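Local coordinates for protein CaaX farnesyltransferase beta subunit Ram1 (Aspergillus fumigatus, PDB 4L9P) that probably transfers, together with its alpha subunit and a zinc ion, the farnesyl group of farnesyl diphosphate to a cysteine near the C-terminus of target proteins, binding the peptide, at residues N117-P122 with S480-F485; D128-L133 with C163-D168; E217-I222 with R509-N514. All coordinates share one frame; numbering follows the deposited sequence.

Contacts 1 and 3 join parts of the beta subunit 358 and 287 residues apart; contact 2 joins a local pair 30 residues apart. None touches another. Contact 1 joins the loop before helix 126-135 to the loop before helix 502-513. Contact 2 packs helix 126-135 against the end of helix 151-164; both its segments lie along the chain between those of contact 1. Contact 3 sets helix 216-221 against helix 502-513, and its segments alternate with those of contact 1. Contacts 1 and 3 lie on opposite sides of the chain's centre, their own centres about 41 Å apart. Both bring late parts of the chain onto much earlier ones; the family fold is an alpha-alpha toroid.

Contact 1: N117-P122 with S480-F485; sequences NKYGIP and SDIGVF
An Asx turn overlapping a type I beta turn, Asn117 to Gly120, meets the loop 480-485 here. Asn117 serves both sides of the contact. Its ND2 donates to Val484 O at 2.8 Å, with a bent N-H...O angle of 132°. Its OD1 takes two backbone N-H groups, from Tyr119 N at 2.9 Å and Ile121 N at 3.1 Å. The two donors come from opposite faces of the amide plane and not along a lone pair. These three bonds fix the rotation of the amide. Chi1 of 69° holds CG between the backbone N and the carbonyl carbon, which folds OD1 back over the turn.

The Tyr119 ring lies against Val484. CG1 of the valine sits over the centre of one face, 3.6 Å from the centroid and 5° off the normal, a CH-pi contact. Ile482 CD1 touches the far part of the ring obliquely, at CE1. The ring's OH bonds to Gly477 O. On the other branch of the valine, CG2 meets Ile121 CD1 at 3.3 Å, closer than usual for two carbons. Ile121 also rests on Arg408 and Leu411 of helix 403-413. The beta turn is closed by Gly120 N to Asn117 O, and Gly120 has positive phi. The bond from Tyr119 N to Asn117 OD1 makes this an Asx turn; here ND2 also ties the turn to the loop 480-485.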
# COMPACT_ATOMS: atom_id res chain seq x y z
N ASN B 117 0.53 4.53 31.64
CA ASN B 117 1.85 5.10 31.93
C ASN B 117 1.83 6.60 32.21
O ASN B 117 0.75 7.20 32.26
CB ASN B 117 2.85 4.71 30.81
CG ASN B 117 2.56 5.39 29.47
OD1 ASN B 117 1.91 6.40 29.42
ND2 ASN B 117 3.07 4.81 28.40
N LYS B 118 3.01 7.21 32.35
CA LYS B 118 3.08 8.61 32.72
C LYS B 118 2.56 9.56 31.66
O LYS B 118 2.29 10.73 31.92
CB LYS B 118 4.51 8.98 33.11
CG LYS B 118 5.52 8.75 32.00
CD LYS B 118 6.95 8.95 32.51
CE LYS B 118 7.92 8.69 31.35
NZ LYS B 118 9.36 8.45 31.74
N TYR B 119 2.44 9.01 30.44
CA TYR B 119 1.88 9.79 29.33
C TYR B 119 0.39 9.48 29.16
O TYR B 119 -0.22 9.98 28.18
CB TYR B 119 2.60 9.42 28.00
CG TYR B 119 4.01 9.94 27.93
CD1 TYR B 119 4.27 11.32 27.68
CD2 TYR B 119 5.12 9.07 28.12
CE1 TYR B 119 5.58 11.80 27.60
CE2 TYR B 119 6.42 9.54 28.03
CZ TYR B 119 6.65 10.90 27.77
OH TYR B 119 7.95 11.38 27.69
N GLY B 120 -0.21 8.73 30.08
CA GLY B 120 -1.64 8.49 30.05
C GLY B 120 -2.03 7.36 29.11
O GLY B 120 -3.22 7.24 28.78
N ILE B 121 -1.08 6.53 28.70
CA ILE B 121 -1.34 5.54 27.63
C ILE B 121 -1.36 4.11 28.21
O ILE B 121 -0.50 3.76 29.06
CB ILE B 121 -0.21 5.61 26.62
CG1 ILE B 121 -0.15 7.03 26.03
CG2 ILE B 121 -0.42 4.55 25.49
CD1 ILE B 121 1.05 7.27 25.10
N PRO B 122 -2.35 3.30 27.89
CA PRO B 122 -2.38 1.93 28.40
C PRO B 122 -1.21 1.08 27.92
O PRO B 122 -0.66 1.26 26.83
CB PRO B 122 -3.73 1.38 27.91
CG PRO B 122 -4.13 2.29 26.80
CD PRO B 122 -3.45 3.61 26.96
N SER B 480 9.02 17.05 20.93
CA SER B 480 8.40 16.81 19.62
C SER B 480 8.69 15.42 19.05
O SER B 480 7.99 14.98 18.14
CB SER B 480 8.87 17.81 18.60
OG SER B 480 10.22 17.60 18.21
N ASP B 481 9.74 14.79 19.55
CA ASP B 481 10.12 13.46 19.05
C ASP B 481 10.42 12.55 20.21
O ASP B 481 11.58 12.38 20.61
CB ASP B 481 11.29 13.57 18.07
CG ASP B 481 11.68 12.23 17.49
OD1 ASP B 481 10.84 11.31 17.41
OD2 ASP B 481 12.86 12.10 17.11
N ILE B 482 9.36 11.97 20.78
CA ILE B 482 9.50 11.21 22.01
C ILE B 482 8.86 9.84 21.95
O ILE B 482 7.94 9.55 21.11
CB ILE B 482 8.90 11.96 23.22
CG1 ILE B 482 7.44 12.36 22.92
CG2 ILE B 482 9.78 13.15 23.61
CD1 ILE B 482 6.67 12.96 24.18
N GLY B 483 9.39 8.97 22.79
CA GLY B 483 8.91 7.62 22.89
C GLY B 483 7.98 7.52 24.08
O GLY B 483 8.43 7.57 25.24
N VAL B 484 6.68 7.39 23.82
CA VAL B 484 5.64 7.41 24.88
C VAL B 484 5.10 6.04 25.20
O VAL B 484 4.24 5.88 26.08
CB VAL B 484 4.49 8.41 24.57
CG1 VAL B 484 5.06 9.79 24.34
CG2 VAL B 484 3.70 7.98 23.28
N PHE B 485 5.62 5.01 24.52
CA PHE B 485 5.47 3.62 25.01
C PHE B 485 6.36 3.48 26.28
O PHE B 485 7.26 4.28 26.51
CB PHE B 485 5.95 2.66 23.90
CG PHE B 485 7.31 3.01 23.38
CD1 PHE B 485 8.47 2.50 23.99
CD2 PHE B 485 7.45 3.86 22.28
CE1 PHE B 485 9.75 2.90 23.56
CE2 PHE B 485 8.73 4.27 21.84
CZ PHE B 485 9.88 3.77 22.49

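Contact 2: D128-L133 with C163-D168; sequences DHLEYL and CLLGED
His129 opens the contact from helix 126-135 with its CB, which lies 4.0 Å from Leu165 CD1. Its ring is engaged by other parts of the chain. NE2 bonds to Gln415 OE1, and ND1 to the backbone N of Gly420. With a partner on each nitrogen, the imidazole is held in its rotation.

Leu130 follows and makes the broadest contact from this helix. Its side chain and that of Leu165 lie alongside each other, running opposite ways, and Leu130 CD2 comes to 3.7 Å from Leu165 CB. The same methyl presses on the bent chain of Glu167, 3.4 Å from its CG. The glutamate chain is bent at chi2 (-73°), and its CD also lies beside Leu130 CD2. The apolar part of the glutamate thus packs on the leucine. Its polar end has a partner of its own, since OE1 hydrogen-bonds to Tyr134 OH, just beyond the first segment. That bond gives the bent chain a second point of attachment to helix 126-135.

Leu133, one turn further, brings CD1 to 3.7 Å from Leu165 CD1, with the two side chains crossing at a slant. Leu165 sets its CD1 among His129, Leu130 and Leu133. Leu162 of helix 151-164 packs on both Leu130 and Leu133. The side chain of Leu133 is about 9 Å from that of His433, a zinc ligand.

On the other segment, helix 151-164 ends in a Schellman motif. Gly166 has positive phi, and its N bonds back to Cys163 O at 2.9 Å. The turn carries the chain from Leu165 to Glu167, and both residues point toward helix 126-135. Here a helix packs on the C-terminal cap of another, a Schellman motif, in the alpha-alpha toroid of the prenyltransferase beta subunits.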
# COMPACT_ATOMS: atom_id res chain seq x y z
N ASP B 128 -2.78 -10.91 26.05
CA ASP B 128 -4.02 -10.99 25.28
C ASP B 128 -3.70 -11.14 23.79
O ASP B 128 -4.36 -11.93 23.07
CB ASP B 128 -4.86 -9.72 25.42
CG ASP B 128 -5.46 -9.54 26.82
OD1 ASP B 128 -5.59 -10.54 27.56
OD2 ASP B 128 -5.83 -8.37 27.14
N HIS B 129 -2.74 -10.36 23.30
CA HIS B 129 -2.41 -10.47 21.86
C HIS B 129 -1.73 -11.77 21.48
O HIS B 129 -2.01 -12.30 20.40
CB HIS B 129 -1.58 -9.27 21.42
CG HIS B 129 -2.28 -7.97 21.71
ND1 HIS B 129 -3.63 -7.79 21.46
CD2 HIS B 129 -1.82 -6.80 22.25
CE1 HIS B 129 -3.98 -6.57 21.84
NE2 HIS B 129 -2.90 -5.94 22.31
N LEU B 130 -0.87 -12.29 22.36
CA LEU B 130 -0.26 -13.60 22.10
C LEU B 130 -1.36 -14.65 21.95
O LEU B 130 -1.33 -15.45 21.03
CB LEU B 130 0.66 -14.05 23.28
CG LEU B 130 1.97 -13.27 23.32
CD1 LEU B 130 2.69 -13.57 24.64
CD2 LEU B 130 2.91 -13.63 22.19
N GLU B 131 -2.32 -14.69 22.88
CA GLU B 131 -3.35 -15.71 22.77
C GLU B 131 -4.18 -15.56 21.48
O GLU B 131 -4.52 -16.58 20.83
CB GLU B 131 -4.24 -15.70 24.00
CG GLU B 131 -3.46 -16.05 25.27
CD GLU B 131 -4.31 -16.02 26.52
OE1 GLU B 131 -5.54 -15.82 26.38
OE2 GLU B 131 -3.76 -16.20 27.65
N TYR B 132 -4.46 -14.33 21.10
CA TYR B 132 -5.21 -14.08 19.88
C TYR B 132 -4.42 -14.63 18.68
O TYR B 132 -5.01 -15.26 17.79
CB TYR B 132 -5.44 -12.58 19.75
CG TYR B 132 -6.26 -12.22 18.55
CD1 TYR B 132 -7.66 -12.25 18.61
CD2 TYR B 132 -5.64 -11.88 17.33
CE1 TYR B 132 -8.44 -11.95 17.51
CE2 TYR B 132 -6.43 -11.58 16.20
CZ TYR B 132 -7.83 -11.61 16.31
OH TYR B 132 -8.60 -11.32 15.21
N LEU B 133 -3.12 -14.35 18.61
CA LEU B 133 -2.33 -14.74 17.44
C LEU B 133 -2.13 -16.25 17.39
O LEU B 133 -2.19 -16.85 16.31
CB LEU B 133 -0.98 -14.03 17.50
CG LEU B 133 -1.04 -12.52 17.16
CD1 LEU B 133 0.25 -11.79 17.75
CD2 LEU B 133 -1.17 -12.34 15.66
N CYS B 163 6.52 -13.12 16.60
CA CYS B 163 7.92 -12.65 16.62
C CYS B 163 8.05 -11.27 17.22
O CYS B 163 8.90 -11.07 18.12
CB CYS B 163 8.58 -12.65 15.23
SG CYS B 163 8.92 -14.26 14.56
N LEU B 164 7.22 -10.32 16.81
CA LEU B 164 7.28 -8.98 17.38
C LEU B 164 7.14 -9.00 18.90
O LEU B 164 7.85 -8.32 19.61
CB LEU B 164 6.15 -8.14 16.75
CG LEU B 164 6.52 -7.73 15.30
CD1 LEU B 164 5.20 -7.37 14.56
CD2 LEU B 164 7.42 -6.51 15.31
N LEU B 165 6.21 -9.81 19.38
CA LEU B 165 5.95 -9.93 20.81
C LEU B 165 7.00 -10.77 21.55
O LEU B 165 6.88 -10.94 22.78
CB LEU B 165 4.56 -10.55 21.02
CG LEU B 165 3.45 -9.55 20.72
CD1 LEU B 165 2.15 -10.29 20.50
CD2 LEU B 165 3.27 -8.49 21.86
N GLY B 166 8.00 -11.29 20.85
CA GLY B 166 9.13 -11.91 21.53
C GLY B 166 9.04 -13.40 21.65
O GLY B 166 9.84 -13.98 22.44
N GLU B 167 8.12 -14.05 20.94
CA GLU B 167 8.08 -15.51 20.93
C GLU B 167 9.15 -16.12 20.06
O GLU B 167 9.57 -15.53 19.03
CB GLU B 167 6.73 -16.06 20.49
CG GLU B 167 5.58 -15.49 21.30
CD GLU B 167 5.54 -16.07 22.69
OE1 GLU B 167 4.95 -17.17 22.88
OE2 GLU B 167 6.12 -15.44 23.62
N ASP B 168 9.53 -17.34 20.43
CA ASP B 168 10.41 -18.13 19.58
C ASP B 168 9.46 -18.95 18.71
O ASP B 168 8.72 -19.73 19.25
CB ASP B 168 11.24 -19.08 20.47
CG ASP B 168 12.09 -20.04 19.70
OD1 ASP B 168 12.03 -20.13 18.47
OD2 ASP B 168 12.83 -20.76 20.37

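Contact 3: E217-I222 with R509-N514; sequences EAFKLI and RVWFEN
Phe219 and Trp511 lie side by side and run in opposite directions, one from helix 216-221 and one from helix 502-513. Their rings are oblique: the phenyl and the five-membered ring of the indole are inclined at 54°, with centroids 5.2 Å apart. Phe219 CD2 lies over the indole face, 3.5 Å from Trp511 CG, toward the rim. Phe219 CB also lies over this face, 3.8 Å from the centroid of the six-membered ring, in a CH-pi contact. CG of Trp511 is anti to the backbone N (chi1 -171°), which swings the indole out toward helix 216-221. At the far end of the indole, Lys220 CG lies 3.8 Å from Trp511 CH2. The lysine amine turns back to a salt bridge with Glu217 OE2.

Phe512 fits in from beside the tryptophan. Trp511 CE3 sits over the centre of its ring. Phe512 CZ lies 3.4 Å from Phe219 O, with the oxygen near the plane of the Phe512 ring, and touches Phe219 CB and Ile222 CD1 more loosely. Leu264 packs on both Phe512 and Ile222. The axes of helices 217-221 and 509-513 cross at -63° and approach to 11.3 Å, a wide spacing bridged by these large side chains. With no hydrogen bond or salt bridge between them, the two segments probably adhere through aromatic and apolar contact, to which Phe219 O at the ring edge of Phe512 may add a weak electrostatic part.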
# COMPACT_ATOMS: atom_id res chain seq x y z
N GLU B 217 15.50 -27.48 6.66
CA GLU B 217 14.38 -28.20 6.06
C GLU B 217 13.34 -27.28 5.47
O GLU B 217 12.82 -27.50 4.35
CB GLU B 217 13.77 -29.19 7.05
CG GLU B 217 14.81 -30.25 7.47
CD GLU B 217 15.41 -31.02 6.28
OE1 GLU B 217 14.63 -31.50 5.42
OE2 GLU B 217 16.67 -31.15 6.20
N ALA B 218 13.05 -26.21 6.20
CA ALA B 218 12.10 -25.23 5.67
C ALA B 218 12.69 -24.55 4.44
O ALA B 218 11.96 -24.31 3.45
CB ALA B 218 11.73 -24.20 6.74
N PHE B 219 13.97 -24.16 4.49
CA PHE B 219 14.57 -23.46 3.34
C PHE B 219 14.58 -24.39 2.11
O PHE B 219 14.39 -23.95 0.96
CB PHE B 219 16.00 -23.04 3.62
CG PHE B 219 16.16 -21.98 4.70
CD1 PHE B 219 15.08 -21.25 5.19
CD2 PHE B 219 17.41 -21.71 5.22
CE1 PHE B 219 15.28 -20.24 6.19
CE2 PHE B 219 17.60 -20.72 6.19
CZ PHE B 219 16.54 -20.03 6.70
N LYS B 220 14.79 -25.67 2.36
CA LYS B 220 14.87 -26.66 1.28
C LYS B 220 13.53 -26.92 0.59
O LYS B 220 13.50 -27.45 -0.51
CB LYS B 220 15.45 -27.99 1.81
CG LYS B 220 16.95 -27.95 1.93
CD LYS B 220 17.49 -29.14 2.72
CE LYS B 220 16.98 -30.47 2.31
NZ LYS B 220 17.78 -31.47 3.14
N LEU B 221 12.42 -26.55 1.20
CA LEU B 221 11.15 -26.90 0.60
C LEU B 221 10.95 -26.15 -0.72
O LEU B 221 10.34 -26.65 -1.67
CB LEU B 221 10.03 -26.69 1.60
CG LEU B 221 9.36 -25.37 1.80
CD1 LEU B 221 8.33 -25.16 0.65
CD2 LEU B 221 8.65 -25.40 3.12
N ILE B 222 11.45 -24.92 -0.77
CA ILE B 222 11.24 -24.09 -1.95
C ILE B 222 11.99 -24.61 -3.18
O ILE B 222 13.19 -24.83 -3.11
CB ILE B 222 11.69 -22.64 -1.68
CG1 ILE B 222 11.00 -22.08 -0.42
CG2 ILE B 222 11.48 -21.81 -2.99
CD1 ILE B 222 11.71 -20.85 0.27
N ARG B 509 18.84 -15.29 3.37
CA ARG B 509 19.62 -14.80 2.22
C ARG B 509 21.01 -15.46 2.20
O ARG B 509 21.47 -15.90 1.13
CB ARG B 509 19.80 -13.26 2.33
CG ARG B 509 20.80 -12.66 1.34
CD ARG B 509 20.36 -12.79 -0.13
NE ARG B 509 21.39 -12.21 -0.96
CZ ARG B 509 21.22 -11.68 -2.16
NH1 ARG B 509 20.01 -11.62 -2.73
NH2 ARG B 509 22.30 -11.18 -2.81
N VAL B 510 21.66 -15.53 3.36
CA VAL B 510 23.01 -16.07 3.39
C VAL B 510 22.98 -17.56 3.09
O VAL B 510 23.86 -18.06 2.35
CB VAL B 510 23.66 -15.79 4.75
CG1 VAL B 510 25.00 -16.61 4.90
CG2 VAL B 510 23.95 -14.29 4.90
N TRP B 511 21.98 -18.27 3.59
CA TRP B 511 21.87 -19.69 3.27
C TRP B 511 21.75 -19.90 1.77
O TRP B 511 22.44 -20.76 1.17
CB TRP B 511 20.68 -20.37 3.99
CG TRP B 511 20.67 -21.90 3.86
CD1 TRP B 511 21.38 -22.80 4.65
CD2 TRP B 511 19.97 -22.70 2.89
NE1 TRP B 511 21.13 -24.09 4.25
CE2 TRP B 511 20.29 -24.06 3.15
CE3 TRP B 511 19.12 -22.41 1.83
CZ2 TRP B 511 19.76 -25.12 2.40
CZ3 TRP B 511 18.60 -23.46 1.07
CH2 TRP B 511 18.92 -24.79 1.36
N PHE B 512 20.87 -19.12 1.14
CA PHE B 512 20.70 -19.29 -0.29
C PHE B 512 21.91 -18.85 -1.10
O PHE B 512 22.23 -19.50 -2.11
CB PHE B 512 19.41 -18.61 -0.78
CG PHE B 512 18.19 -19.44 -0.54
CD1 PHE B 512 17.98 -20.58 -1.28
CD2 PHE B 512 17.29 -19.13 0.45
CE1 PHE B 512 16.87 -21.40 -1.04
CE2 PHE B 512 16.20 -19.97 0.70
CZ PHE B 512 15.97 -21.08 -0.07
N GLU B 513 22.59 -17.79 -0.67
CA GLU B 513 23.83 -17.38 -1.32
C GLU B 513 24.87 -18.48 -1.38
O GLU B 513 25.72 -18.52 -2.29
CB GLU B 513 24.46 -16.17 -0.62
CG GLU B 513 23.81 -14.89 -1.01
CD GLU B 513 24.52 -13.68 -0.38
OE1 GLU B 513 25.56 -13.81 0.33
OE2 GLU B 513 24.09 -12.56 -0.65
N ASN B 514 24.80 -19.37 -0.39
CA ASN B 514 25.77 -20.44 -0.29
C ASN B 514 25.32 -21.73 -0.93
O ASN B 514 26.01 -22.76 -0.87
CB ASN B 514 26.16 -20.64 1.16
CG ASN B 514 27.12 -19.61 1.60
OD1 ASN B 514 28.29 -19.64 1.23
ND2 ASN B 514 26.67 -18.72 2.41